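PDB 2QTE: novel immune-type receptor 11 from Ictalurus punctatus, which probably acts as a cell-surface immune receptor whose immunoglobulin V-like domain takes part in recognising other cells, consistent with the allogeneic recognition mediated by a receptor of its family. Local coordinates for residues S24-K29 with C93-G98; L32-Q37 with Y45-Y50; S65-T70 with L78-A83. The protein carries 1 engineered substitution. All blocks are in the same frame, centred on the assembly; numbering follows the deposited sequence.

Interaction 1 (S24-K29 with C93-G98); sequences SKVTNK and CGEVEG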
# COMPACT_ATOMS: atom_id res chain seq x y z
N SER A 24 5.04 14.26 -13.36
CA SER A 24 5.48 14.23 -14.76
C SER A 24 5.01 12.97 -15.50
O SER A 24 4.48 13.07 -16.61
CB SER A 24 6.99 14.50 -14.91
OG SER A 24 7.75 14.10 -13.76
N LYS A 25 5.16 11.81 -14.84
CA LYS A 25 4.78 10.52 -15.40
C LYS A 25 3.58 9.91 -14.68
O LYS A 25 3.71 8.92 -13.94
CB LYS A 25 5.97 9.55 -15.39
CG LYS A 25 6.82 9.63 -14.11
CD LYS A 25 7.45 11.02 -13.92
CE LYS A 25 7.86 11.26 -12.50
NZ LYS A 25 9.13 10.57 -12.18
N VAL A 26 2.43 10.53 -14.89
CA VAL A 26 1.17 9.95 -14.47
C VAL A 26 0.36 9.66 -15.73
O VAL A 26 0.17 10.54 -16.56
CB VAL A 26 0.39 10.91 -13.53
CG1 VAL A 26 -1.03 10.42 -13.30
CG2 VAL A 26 1.14 11.09 -12.21
N THR A 27 -0.15 8.45 -15.88
CA THR A 27 -0.93 8.11 -17.08
C THR A 27 -2.34 8.75 -17.06
O THR A 27 -2.79 9.37 -18.04
CB THR A 27 -1.01 6.58 -17.27
OG1 THR A 27 0.27 5.98 -17.00
CG2 THR A 27 -1.46 6.24 -18.68
N ASN A 28 -3.03 8.58 -15.94
CA ASN A 28 -4.40 9.06 -15.77
C ASN A 28 -4.45 9.81 -14.43
O ASN A 28 -4.70 9.20 -13.39
CB ASN A 28 -5.33 7.85 -15.75
CG ASN A 28 -6.78 8.20 -15.95
OD1 ASN A 28 -7.32 9.04 -15.23
ND2 ASN A 28 -7.44 7.53 -16.89
N LYS A 29 -4.18 11.12 -14.47
CA LYS A 29 -4.17 11.98 -13.26
C LYS A 29 -5.23 11.57 -12.29
O LYS A 29 -5.05 11.63 -11.09
CB LYS A 29 -4.35 13.46 -13.63
CG LYS A 29 -3.09 14.32 -13.49
CD LYS A 29 -2.23 14.33 -14.75
CE LYS A 29 -1.16 15.39 -14.65
NZ LYS A 29 -1.69 16.80 -14.59
N CYS A 93 2.65 7.35 -2.61
CA CYS A 93 1.98 7.97 -3.72
C CYS A 93 1.89 6.93 -4.81
O CYS A 93 2.87 6.34 -5.17
CB CYS A 93 2.77 9.18 -4.19
SG CYS A 93 1.92 10.17 -5.38
N GLY A 94 0.71 6.69 -5.31
CA GLY A 94 0.52 5.70 -6.33
C GLY A 94 -0.59 5.98 -7.29
O GLY A 94 -1.50 6.78 -7.05
N GLU A 95 -0.54 5.26 -8.39
CA GLU A 95 -1.53 5.40 -9.44
C GLU A 95 -2.17 4.05 -9.76
O GLU A 95 -1.46 3.10 -9.99
CB GLU A 95 -0.80 5.96 -10.66
CG GLU A 95 -1.72 6.46 -11.70
CD GLU A 95 -1.04 6.78 -13.01
OE1 GLU A 95 0.14 7.16 -13.03
OE2 GLU A 95 -1.74 6.64 -14.03
N VAL A 96 -3.51 3.96 -9.72
CA VAL A 96 -4.23 2.73 -10.13
C VAL A 96 -4.14 2.59 -11.65
O VAL A 96 -4.46 3.53 -12.38
CB VAL A 96 -5.71 2.67 -9.66
CG1 VAL A 96 -6.55 1.62 -10.45
CG2 VAL A 96 -5.80 2.40 -8.17
N GLU A 97 -3.65 1.44 -12.11
CA GLU A 97 -3.51 1.14 -13.54
C GLU A 97 -4.04 -0.25 -13.86
O GLU A 97 -3.35 -1.22 -13.71
CB GLU A 97 -2.04 1.24 -13.95
CG GLU A 97 -1.79 2.26 -15.07
CD GLU A 97 -1.74 1.65 -16.47
OE1 GLU A 97 -2.05 0.44 -16.62
OE2 GLU A 97 -1.37 2.38 -17.42
N GLY A 98 -5.30 -0.33 -14.27
CA GLY A 98 -5.94 -1.61 -14.50
C GLY A 98 -6.39 -2.19 -13.18
O GLY A 98 -7.00 -1.49 -12.38
O HOH W 1 2.12 7.11 -15.41
O HOH W 2 2.33 7.41 -11.25
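The carboxylate of E95 reaches from strand 89-97 to the loop that carries V26, T27 and N28, at the end of an immunoglobulin V-set beta-sandwich where the segments equivalent to CDR1 and CDR3 of antigen receptors meet. E95 spans the gap with an extended side chain: its CG is anti to the backbone N (chi1 -166°) and the chain stays straight through chi2, so that the acid group meets two successive backbone amides. T27 N donates to E95 OE1 at 3.1 Å, on the syn side of the carboxylate and 20° out of its plane, and makes a weak, more bent bond to OE2. The next amide, N28 N, lies 3.0 Å from E95 OE2 in a straighter bond but approaches from above the carboxylate plane. Both oxygens are thus engaged by the loop backbone, which fixes the rotation of the acid group and probably favours its charged form.

V26 flanks the same group with carbon, its CG1 resting 3.5 Å from E95 OE1. The T27 side chain runs athwart the glutamate, with its CB 3.3 Å from E95 OE2. E97, bent at chi2, brings OE2 to 4.0 Å from T27 OG1, a loose approach between two exposed residues. Further back along the strand, the C93-C21 disulfide links strand 89-97 to the chain just after strand 17-19 of the opposing sheet, the canonical bridge of the immunoglobulin fold, while V26 also packs on L32.

Two waters extend the grip on the carboxylate toward the backbone of K25. Water 1 joins E95 OE1, T27 OG1 and, weakly, K25 O; water 2 donates only weakly to K25 O but at 2.8 Å to E95 OE1.

Interaction 2 (L32-Q37 with Y45-Y50); sequences LAWYRQ and YFVRYY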
# COMPACT_ATOMS: atom_id res chain seq x y z
N LEU A 32 -4.71 8.87 -9.36
CA LEU A 32 -3.55 9.16 -8.55
C LEU A 32 -3.96 9.64 -7.15
O LEU A 32 -4.94 10.40 -7.00
CB LEU A 32 -2.70 10.18 -9.26
CG LEU A 32 -1.47 10.69 -8.58
CD1 LEU A 32 -0.36 9.65 -8.55
CD2 LEU A 32 -1.03 11.94 -9.31
N ALA A 33 -3.25 9.15 -6.14
CA ALA A 33 -3.67 9.33 -4.76
C ALA A 33 -2.53 9.05 -3.82
O ALA A 33 -1.59 8.33 -4.17
CB ALA A 33 -4.84 8.35 -4.45
N TRP A 34 -2.64 9.56 -2.60
CA TRP A 34 -1.67 9.26 -1.58
C TRP A 34 -2.36 8.29 -0.65
O TRP A 34 -3.55 8.42 -0.38
CB TRP A 34 -1.34 10.53 -0.77
CG TRP A 34 -0.25 11.40 -1.32
CD1 TRP A 34 -0.39 12.52 -2.07
CD2 TRP A 34 1.17 11.22 -1.12
NE1 TRP A 34 0.86 13.05 -2.38
CE2 TRP A 34 1.82 12.26 -1.81
CE3 TRP A 34 1.94 10.27 -0.45
CZ2 TRP A 34 3.19 12.40 -1.80
CZ3 TRP A 34 3.31 10.39 -0.46
CH2 TRP A 34 3.93 11.44 -1.15
N TYR A 35 -1.63 7.27 -0.20
CA TYR A 35 -2.21 6.32 0.75
C TYR A 35 -1.43 6.54 2.00
O TYR A 35 -0.28 6.88 1.92
CB TYR A 35 -2.02 4.88 0.25
CG TYR A 35 -2.95 4.61 -0.87
CD1 TYR A 35 -2.76 5.23 -2.12
CD2 TYR A 35 -4.04 3.79 -0.70
CE1 TYR A 35 -3.64 5.01 -3.15
CE2 TYR A 35 -4.94 3.57 -1.73
CZ TYR A 35 -4.71 4.19 -2.94
OH TYR A 35 -5.59 3.98 -3.94
N ARG A 36 -2.03 6.25 3.15
CA ARG A 36 -1.37 6.47 4.41
C ARG A 36 -1.45 5.18 5.22
O ARG A 36 -2.53 4.55 5.29
CB ARG A 36 -2.11 7.60 5.14
CG ARG A 36 -1.63 7.91 6.53
CD ARG A 36 -2.57 9.01 7.15
NE ARG A 36 -2.14 9.30 8.53
CZ ARG A 36 -2.59 10.34 9.25
NH1 ARG A 36 -3.49 11.15 8.73
NH2 ARG A 36 -2.15 10.54 10.51
N GLN A 37 -0.33 4.78 5.85
CA GLN A 37 -0.34 3.61 6.71
C GLN A 37 0.19 4.04 8.06
O GLN A 37 1.36 4.38 8.16
CB GLN A 37 0.60 2.52 6.18
CG GLN A 37 0.47 1.19 6.96
CD GLN A 37 1.67 0.31 6.83
OE1 GLN A 37 2.62 0.66 6.15
NE2 GLN A 37 1.64 -0.85 7.51
N TYR A 45 -6.38 4.69 1.43
CA TYR A 45 -6.54 5.91 0.64
C TYR A 45 -6.78 7.12 1.54
O TYR A 45 -7.67 7.12 2.40
CB TYR A 45 -7.73 5.73 -0.34
CG TYR A 45 -8.48 7.00 -0.71
CD1 TYR A 45 -7.90 7.96 -1.53
CD2 TYR A 45 -9.78 7.22 -0.28
CE1 TYR A 45 -8.61 9.12 -1.86
CE2 TYR A 45 -10.47 8.35 -0.61
CZ TYR A 45 -9.88 9.30 -1.39
OH TYR A 45 -10.60 10.44 -1.72
N PHE A 46 -5.96 8.15 1.32
CA PHE A 46 -5.89 9.32 2.18
C PHE A 46 -6.41 10.54 1.48
O PHE A 46 -7.24 11.27 2.03
CB PHE A 46 -4.43 9.53 2.65
CG PHE A 46 -4.26 10.65 3.62
CD1 PHE A 46 -5.08 10.74 4.72
CD2 PHE A 46 -3.26 11.60 3.45
CE1 PHE A 46 -4.93 11.79 5.64
CE2 PHE A 46 -3.10 12.65 4.35
CZ PHE A 46 -3.91 12.73 5.45
N VAL A 47 -5.88 10.79 0.28
CA VAL A 47 -6.24 11.98 -0.50
C VAL A 47 -5.97 11.68 -1.97
O VAL A 47 -4.97 11.11 -2.28
CB VAL A 47 -5.49 13.28 -0.02
CG1 VAL A 47 -3.99 13.11 0.01
CG2 VAL A 47 -5.85 14.47 -0.86
N ARG A 48 -6.91 12.02 -2.85
CA ARG A 48 -6.76 11.73 -4.27
C ARG A 48 -6.68 12.99 -5.12
O ARG A 48 -7.12 14.06 -4.72
CB ARG A 48 -7.87 10.79 -4.80
CG ARG A 48 -9.26 11.34 -4.70
CD ARG A 48 -10.30 10.21 -4.88
NE ARG A 48 -11.66 10.64 -4.53
CZ ARG A 48 -12.55 11.12 -5.39
NH1 ARG A 48 -13.75 11.48 -4.96
NH2 ARG A 48 -12.24 11.23 -6.68
N TYR A 49 -6.09 12.84 -6.29
CA TYR A 49 -6.18 13.89 -7.29
C TYR A 49 -7.65 14.08 -7.67
O TYR A 49 -8.44 13.13 -7.67
CB TYR A 49 -5.34 13.53 -8.51
CG TYR A 49 -5.45 14.54 -9.59
CD1 TYR A 49 -6.56 14.53 -10.45
CD2 TYR A 49 -4.48 15.53 -9.75
CE1 TYR A 49 -6.70 15.48 -11.45
CE2 TYR A 49 -4.59 16.48 -10.76
CZ TYR A 49 -5.71 16.45 -11.61
OH TYR A 49 -5.84 17.39 -12.60
N TYR A 50 -8.04 15.33 -7.93
CA TYR A 50 -9.46 15.59 -8.07
C TYR A 50 -9.77 16.76 -9.01
O TYR A 50 -9.06 17.75 -9.04
CB TYR A 50 -10.10 15.76 -6.67
CG TYR A 50 -11.60 15.97 -6.71
CD1 TYR A 50 -12.14 17.25 -6.49
CD2 TYR A 50 -12.48 14.91 -6.98
CE1 TYR A 50 -13.52 17.46 -6.53
CE2 TYR A 50 -13.87 15.11 -7.00
CZ TYR A 50 -14.37 16.39 -6.79
OH TYR A 50 -15.73 16.63 -6.82
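R36 sets its CD over one face of the F46 ring, 4.0 Å from the centroid in a CH-pi contact. Extended from CG to NE, the arginine then carries its guanidinium past the ring at 87° to the ring plane, the F46 CE1 atom lying at the guanidinium edge, 3.5 Å from R36 NH1. A classic beta bulge offsets the antiparallel pairing here: F46 and V47 both face W34, whose carbonyl O accepts from F46 N at 3.0 Å and more weakly from V47 N. Beyond it the ladder is regular, with W34 N bonded to V47 O and Y49 N to L32 O.

W34 and V47 run alongside each other from neighbouring strands, W34 CB touching V47 CG1 at 3.8 Å. On the other face, Y35 CE2 packs 3.8 Å from Y45 CB, and A33 CB sits at the edge of the Y45 ring.

This hairpin belongs to the larger sheet of the V-set sandwich, between strands 89-97 and 56-58. The W34 and V47 face meets M69 of strand 67-71, and W34 NE1 bonds F76 O; the Y35 face meets I100 of the second subunit.

Interaction 3 (S65-T70 with L78-A83); sequences SRFSMT and LNIIGA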
# COMPACT_ATOMS: atom_id res chain seq x y z
N SER A 65 -7.68 20.09 9.00
CA SER A 65 -7.31 21.15 8.09
C SER A 65 -5.84 21.54 8.19
O SER A 65 -5.42 22.53 7.57
CB SER A 65 -8.23 22.34 8.35
OG SER A 65 -9.47 22.06 7.70
N ARG A 66 -5.04 20.76 8.95
CA ARG A 66 -3.57 20.91 8.93
C ARG A 66 -2.95 20.43 7.61
O ARG A 66 -1.89 20.92 7.23
CB ARG A 66 -2.88 20.23 10.12
CG ARG A 66 -3.08 20.99 11.50
CD ARG A 66 -2.61 20.19 12.73
NE ARG A 66 -3.01 18.82 12.54
CZ ARG A 66 -2.16 17.82 12.37
NH1 ARG A 66 -2.65 16.59 12.14
NH2 ARG A 66 -0.85 18.04 12.43
N PHE A 67 -3.60 19.46 6.95
CA PHE A 67 -3.14 18.91 5.68
C PHE A 67 -3.63 19.72 4.50
O PHE A 67 -4.75 20.25 4.52
CB PHE A 67 -3.58 17.45 5.50
CG PHE A 67 -2.91 16.48 6.48
CD1 PHE A 67 -3.24 16.52 7.84
CD2 PHE A 67 -2.00 15.57 6.06
CE1 PHE A 67 -2.60 15.61 8.78
CE2 PHE A 67 -1.37 14.66 6.95
CZ PHE A 67 -1.66 14.68 8.30
N SER A 68 -2.80 19.78 3.46
CA SER A 68 -3.15 20.43 2.19
C SER A 68 -2.26 19.77 1.17
O SER A 68 -1.51 18.85 1.51
CB SER A 68 -2.88 21.93 2.20
OG SER A 68 -1.54 22.23 2.51
N MET A 69 -2.38 20.18 -0.07
CA MET A 69 -1.51 19.69 -1.12
C MET A 69 -1.13 20.82 -2.04
O MET A 69 -1.81 21.84 -2.11
CB MET A 69 -2.22 18.62 -1.95
CG MET A 69 -2.49 17.32 -1.24
SD MET A 69 -2.78 15.90 -2.32
CE MET A 69 -1.11 15.71 -2.87
N THR A 70 0.00 20.63 -2.71
CA THR A 70 0.40 21.44 -3.83
C THR A 70 0.22 20.57 -5.07
O THR A 70 0.92 19.56 -5.24
CB THR A 70 1.83 21.87 -3.61
OG1 THR A 70 1.87 22.66 -2.40
CG2 THR A 70 2.38 22.71 -4.80
N LEU A 78 2.17 16.55 -0.64
CA LEU A 78 1.31 16.61 0.52
C LEU A 78 1.99 17.51 1.60
O LEU A 78 3.14 17.29 1.90
CB LEU A 78 1.13 15.17 1.00
CG LEU A 78 0.22 14.81 2.17
CD1 LEU A 78 -1.20 15.26 1.94
CD2 LEU A 78 0.30 13.28 2.36
N ASN A 79 1.31 18.52 2.15
CA ASN A 79 1.89 19.35 3.20
C ASN A 79 1.15 19.14 4.53
O ASN A 79 -0.03 18.80 4.53
CB ASN A 79 1.75 20.81 2.87
CG ASN A 79 2.06 21.11 1.42
OD1 ASN A 79 3.17 20.86 0.99
ND2 ASN A 79 1.09 21.66 0.68
N ILE A 80 1.86 19.31 5.63
CA ILE A 80 1.24 19.42 6.97
C ILE A 80 1.75 20.71 7.60
O ILE A 80 2.96 20.95 7.59
CB ILE A 80 1.62 18.27 7.93
CG1 ILE A 80 1.39 16.88 7.32
CG2 ILE A 80 0.76 18.34 9.15
CD1 ILE A 80 2.38 16.47 6.25
N ILE A 81 0.85 21.56 8.12
CA ILE A 81 1.33 22.72 8.88
C ILE A 81 1.15 22.33 10.37
O ILE A 81 0.04 22.03 10.80
CB ILE A 81 0.72 24.09 8.41
CG1 ILE A 81 1.32 24.48 7.02
CG2 ILE A 81 1.13 25.28 9.37
CD1 ILE A 81 0.52 25.54 6.25
N GLY A 82 2.22 22.32 11.14
CA GLY A 82 2.10 21.98 12.58
C GLY A 82 1.94 20.50 12.88
O GLY A 82 0.91 20.09 13.43
N ALA A 83 2.96 19.71 12.52
CA ALA A 83 2.97 18.22 12.72
C ALA A 83 2.67 17.75 14.16
O ALA A 83 3.10 18.38 15.14
CB ALA A 83 4.32 17.67 12.26
O HOH W 3 4.18 21.84 -1.10
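R66 NH2 donates to the carbonyl of G82 at 2.9 Å, closing the open end of an antiparallel hairpin in the smaller sheet of the V-set beta-sandwich. The acceptor lies near the guanidinium plane, although the nitrogen stands above the plane of the G82 carbonyl. The arginine gets there by a bend at chi3 (-41°), which turns its end toward G82 and A83 after CB and CG have run alongside I81 O. The same NH2 forms a salt bridge with D87 and NH1 another with D64, so the guanidinium is held by several partners; the R66-D87 pair corresponds to the arginine-aspartate salt bridge common in V domains, and D64 is an additional partner.

Further along, S68 and N79 form the hydrogen-bonded pair, S68 N to N79 O and N79 N to S68 O, while I81 N bonds R66 O at 3.0 Å. On the outward face the N79 amide lies across the hairpin: its ND2 donates to S68 OG at 3.3 Å, with the acceptor in the amide plane, and weakly to T70 OG1. N79 OD1 is used elsewhere, accepting from a water that also bonds T70 OG1 and pairing with T18 OG1 of the adjoining strand 17-19.

The inward face is apolar. F67 and I80 extend together from their paired strands, and I80 CG1 rests off-centre over one face of the F67 ring, 3.9 Å from its centroid. L78 CD1 comes instead to the edge of that ring. F67 also meets the rings of F46 and F62 edge-to-face, which carries the hairpin into the sandwich core. M69 and L78 complete the row, with M69 CG 4.0 Å from L78 CD1.

In the fold
Interaction 1 lies at the loop end of the V-set sandwich, interaction 2 near its centre, and interaction 3 across the centre from interaction 1. Interactions 1 and 2 share the larger sheet, where strands 89-97 and 32-37 are neighbours and G94 N lies 3.0 Å from A33 O, a probable hydrogen bond; their centres are about 11 Å apart, and both touch the second subunit. Interaction 3 lies in the opposing sheet, its centre about 13 Å from that of interaction 2. Between them the sheets pack directly, F46 CZ meeting F67 CD2 at 3.5 Å and V47 CG2 meeting M69 SD at 3.7 Å. Interactions 1 and 3 do not touch: their centres are about 22 Å apart.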